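Local coordinates for protein putative 5-dehydro-2-deoxygluconokinase (Bacillus halodurans C-125, PDB 2QCV) that probably phosphorylates 5-dehydro-2-deoxy-D-gluconate at the expense of ATP, a step in the breakdown of myo-inositol to acetyl-CoA, at residues L141-T147 / K171-D177. Residues are numbered along the deposited sequence; the frame is centred on the assembly and turned at random.
Sequences LLLVSGT and KVVFELD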
ATOM      1  N   LEU A 141      -1.404 -30.624  21.808  1.00 26.43           N
ATOM      2  CA  LEU A 141      -0.323 -29.698  21.369  1.00 28.43           C
ATOM      3  C   LEU A 141      -0.873 -28.642  20.406  1.00 27.14           C
ATOM      4  O   LEU A 141      -1.760 -28.931  19.594  1.00 26.47           O
ATOM      5  CB  LEU A 141       0.759 -30.443  20.552  1.00 29.23           C
ATOM      6  CG  LEU A 141       1.438 -31.707  21.060  1.00 32.23           C
ATOM      7  CD1 LEU A 141       2.386 -32.268  20.050  1.00 31.88           C
ATOM      8  CD2 LEU A 141       2.157 -31.467  22.368  1.00 34.45           C
ATOM      9  N   LEU A 142      -0.270 -27.456  20.458  1.00 26.26           N
ATOM     10  CA  LEU A 142      -0.412 -26.420  19.441  1.00 24.37           C
ATOM     11  C   LEU A 142       0.940 -26.224  18.795  1.00 26.82           C
ATOM     12  O   LEU A 142       1.910 -25.895  19.466  1.00 26.46           O
ATOM     13  CB  LEU A 142      -0.894 -25.094  20.035  1.00 25.31           C
ATOM     14  CG  LEU A 142      -1.022 -23.911  19.041  1.00 26.65           C
ATOM     15  CD1 LEU A 142      -2.275 -24.113  18.133  1.00 25.87           C
ATOM     16  CD2 LEU A 142      -1.035 -22.557  19.743  1.00 25.30           C
ATOM     17  N   LEU A 143       1.005 -26.456  17.496  1.00 27.35           N
ATOM     18  CA  LEU A 143       2.234 -26.279  16.743  1.00 26.53           C
ATOM     19  C   LEU A 143       2.169 -24.901  16.062  1.00 24.69           C
ATOM     20  O   LEU A 143       1.289 -24.615  15.253  1.00 27.07           O
ATOM     21  CB  LEU A 143       2.391 -27.404  15.703  1.00 29.44           C
ATOM     22  CG  LEU A 143       3.693 -27.497  14.871  1.00 32.88           C
ATOM     23  CD1 LEU A 143       3.939 -26.320  13.943  1.00 31.71           C
ATOM     24  CD2 LEU A 143       4.898 -27.746  15.726  1.00 28.75           C
ATOM     25  N   VAL A 144       3.096 -24.057  16.429  1.00 24.13           N
ATOM     26  CA  VAL A 144       3.223 -22.706  15.885  1.00 27.24           C
ATOM     27  C   VAL A 144       4.422 -22.673  14.947  1.00 29.06           C
ATOM     28  O   VAL A 144       5.504 -23.108  15.344  1.00 28.62           O
ATOM     29  CB  VAL A 144       3.474 -21.735  17.023  1.00 30.00           C
ATOM     30  CG1 VAL A 144       3.782 -20.320  16.467  1.00 28.07           C
ATOM     31  CG2 VAL A 144       2.255 -21.758  18.010  1.00 34.05           C
ATOM     32  N   SER A 145       4.237 -22.250  13.704  1.00 31.18           N
ATOM     33  CA  SER A 145       5.376 -22.072  12.814  0.50 32.29           C
ATOM     34  C   SER A 145       5.811 -20.593  12.798  1.00 31.78           C
ATOM     35  O   SER A 145       4.983 -19.647  12.812  1.00 29.86           O
ATOM     36  CB  SER A 145       5.111 -22.661  11.402  0.50 36.00           C
ATOM     37  OG  SER A 145       5.090 -24.106  11.413  0.50 34.54           O
ATOM     38  N   GLY A 146       7.123 -20.393  12.803  1.00 32.04           N
ATOM     39  CA  GLY A 146       7.690 -19.061  12.817  1.00 31.24           C
ATOM     40  C   GLY A 146       7.267 -18.124  11.704  1.00 30.88           C
ATOM     41  O   GLY A 146       7.132 -16.916  11.926  1.00 29.54           O
ATOM     42  N   THR A 147       7.062 -18.649  10.503  1.00 27.04           N
ATOM     43  CA  THR A 147       6.740 -17.776   9.380  1.00 28.61           C
ATOM     44  C   THR A 147       5.379 -17.116   9.561  1.00 28.33           C
ATOM     45  O   THR A 147       5.138 -16.026   9.034  1.00 29.36           O
ATOM     46  CB  THR A 147       6.852 -18.523   8.028  1.00 29.23           C
ATOM     47  OG1 THR A 147       8.210 -18.937   7.878  1.00 33.62           O
ATOM     48  CG2 THR A 147       6.449 -17.646   6.847  1.00 30.72           C
ATOM     49  N   LYS A 171      -0.014 -27.944  25.182  1.00 28.38           N
ATOM     50  CA  LYS A 171       1.428 -27.734  25.058  1.00 29.98           C
ATOM     51  C   LYS A 171       1.743 -26.952  23.762  1.00 29.84           C
ATOM     52  O   LYS A 171       1.279 -27.331  22.680  1.00 29.39           O
ATOM     53  CB  LYS A 171       2.141 -29.078  25.029  1.00 30.68           C
ATOM     54  CG  LYS A 171       3.641 -29.005  25.254  1.00 38.79           C
ATOM     55  CD  LYS A 171       4.258 -30.370  25.695  1.00 41.33           C
ATOM     56  CE  LYS A 171       3.724 -30.992  27.024  1.00 50.17           C
ATOM     57  NZ  LYS A 171       4.065 -30.248  28.298  1.00 53.43           N
ATOM     58  N   VAL A 172       2.550 -25.898  23.879  1.00 26.66           N
ATOM     59  CA  VAL A 172       2.897 -25.007  22.742  1.00 26.02           C
ATOM     60  C   VAL A 172       4.246 -25.434  22.218  1.00 27.63           C
ATOM     61  O   VAL A 172       5.240 -25.436  22.966  1.00 26.54           O
ATOM     62  CB  VAL A 172       2.883 -23.514  23.148  1.00 29.77           C
ATOM     63  CG1 VAL A 172       3.398 -22.581  21.991  1.00 27.46           C
ATOM     64  CG2 VAL A 172       1.439 -23.110  23.586  1.00 28.57           C
ATOM     65  N   VAL A 173       4.229 -25.865  20.962  1.00 25.42           N
ATOM     66  CA  VAL A 173       5.412 -26.294  20.256  1.00 27.05           C
ATOM     67  C   VAL A 173       5.741 -25.280  19.174  1.00 25.11           C
ATOM     68  O   VAL A 173       4.929 -25.014  18.254  1.00 26.44           O
ATOM     69  CB  VAL A 173       5.246 -27.721  19.624  1.00 25.68           C
ATOM     70  CG1 VAL A 173       6.562 -28.133  18.924  1.00 23.75           C
ATOM     71  CG2 VAL A 173       4.760 -28.781  20.630  1.00 25.50           C
ATOM     72  N   PHE A 174       6.924 -24.681  19.282  1.00 24.85           N
ATOM     73  CA  PHE A 174       7.334 -23.618  18.368  1.00 27.18           C
ATOM     74  C   PHE A 174       8.381 -24.182  17.420  1.00 27.59           C
ATOM     75  O   PHE A 174       9.485 -24.532  17.845  1.00 26.62           O
ATOM     76  CB  PHE A 174       7.897 -22.431  19.174  1.00 24.77           C
ATOM     77  CG  PHE A 174       8.260 -21.204  18.351  1.00 25.82           C
ATOM     78  CD1 PHE A 174       7.651 -20.883  17.121  1.00 26.45           C
ATOM     79  CD2 PHE A 174       9.232 -20.334  18.845  1.00 26.27           C
ATOM     80  CE1 PHE A 174       8.023 -19.720  16.452  1.00 27.46           C
ATOM     81  CE2 PHE A 174       9.597 -19.178  18.171  1.00 25.27           C
ATOM     82  CZ  PHE A 174       9.021 -18.896  16.977  1.00 25.31           C
ATOM     83  N   GLU A 175       8.006 -24.248  16.138  1.00 26.67           N
ATOM     84  CA  GLU A 175       8.887 -24.683  15.080  1.00 28.24           C
ATOM     85  C   GLU A 175       9.441 -23.455  14.385  1.00 28.18           C
ATOM     86  O   GLU A 175       8.697 -22.678  13.784  1.00 26.49           O
ATOM     87  CB  GLU A 175       8.115 -25.594  14.122  1.00 29.65           C
ATOM     88  CG  GLU A 175       8.929 -26.743  13.585  1.00 42.71           C
ATOM     89  CD  GLU A 175      10.003 -26.315  12.653  1.00 46.76           C
ATOM     90  OE1 GLU A 175       9.900 -25.216  12.082  1.00 49.38           O
ATOM     91  OE2 GLU A 175      10.942 -27.094  12.455  1.00 51.37           O
ATOM     92  N   LEU A 176      10.766 -23.286  14.408  1.00 27.29           N
ATOM     93  CA  LEU A 176      11.347 -22.016  14.063  1.00 28.09           C
ATOM     94  C   LEU A 176      11.243 -21.678  12.571  1.00 35.39           C
ATOM     95  O   LEU A 176      11.071 -20.510  12.270  1.00 44.73           O
ATOM     96  CB  LEU A 176      12.801 -21.867  14.564  1.00 27.72           C
ATOM     97  CG  LEU A 176      13.032 -21.897  16.088  1.00 26.30           C
ATOM     98  CD1 LEU A 176      14.493 -21.487  16.436  1.00 24.83           C
ATOM     99  CD2 LEU A 176      12.045 -20.963  16.793  1.00 24.18           C
ATOM    100  N   ASP A 177      11.275 -22.660  11.670  1.00 32.20           N
ATOM    101  CA  ASP A 177      10.808 -22.471  10.264  1.00 35.31           C
ATOM    102  C   ASP A 177      11.227 -21.133   9.696  1.00 27.31           C
ATOM    103  O   ASP A 177      10.364 -20.310   9.500  1.00 32.83           O
ATOM    104  CB  ASP A 177       9.222 -22.483  10.233  1.00 41.10           C
ATOM    105  CG  ASP A 177       8.624 -22.191   8.820  1.00 42.81           C
ATOM    106  OD1 ASP A 177       9.173 -22.724   7.808  1.00 51.38           O
ATOM    107  OD2 ASP A 177       7.629 -21.407   8.756  1.00 47.29           O
TER
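Thr147 and Asp177 meet just beyond the C-terminal ends of two neighbouring parallel strands, where Asp177 OD2 lies 2.7 Å from Thr147 OG1 and also takes a weak bond, 3.3 Å long, from Thr147 N. The two side chains meet nearly at right angles, and Asp177 CG, anti to the backbone N (chi1 176°), brings the carboxylate up to the start of the 3-10 turn at Gly146 and Thr147. With an alanine at Asp177 the acceptor shared by Thr147 N and OG1 is gone, and the turn would probably be tied less firmly to the chain after strand 171-175. Behind this junction the backbones pair in register through five backbone hydrogen bonds. Leu142 N donates to Lys171 O (2.7 Å) and Leu142 O accepts from Val173 N; two residues on, Val144 N donates to Val173 O and Val144 O accepts from Glu175 N, until Gly146 N closes the series on Glu175 O (2.9 Å) with a more bent N-H...O angle of 150°. This is the core of a beta-alpha-beta unit in the ribokinase-like fold of PfkB kinases, with helix 154-167 making the crossover and packing on Leu142, Val144 and Val172. The other edges are also engaged: Leu141 and Leu143 bond through their backbones to strand 12-17, and Val172 N donates to Asp201 OD2. Ser145 OG has a weak hydrogen bond to Ser46 OG, and Glu175 OE2 a long, weak ion pair with Lys240. On the face shared by Leu143 and Val173, Leu143 CD2 rests 3.6 Å from Val173 CG1. On the opposite face, the Phe174 ring turns its edge to Val144 O, in the ring plane 3.6 Å from Phe174 CD1, and to Gly146 CA. Lys171 lays its CB beside Leu141 CD2 before the chain bends away and NZ forms a salt bridge with Glu235.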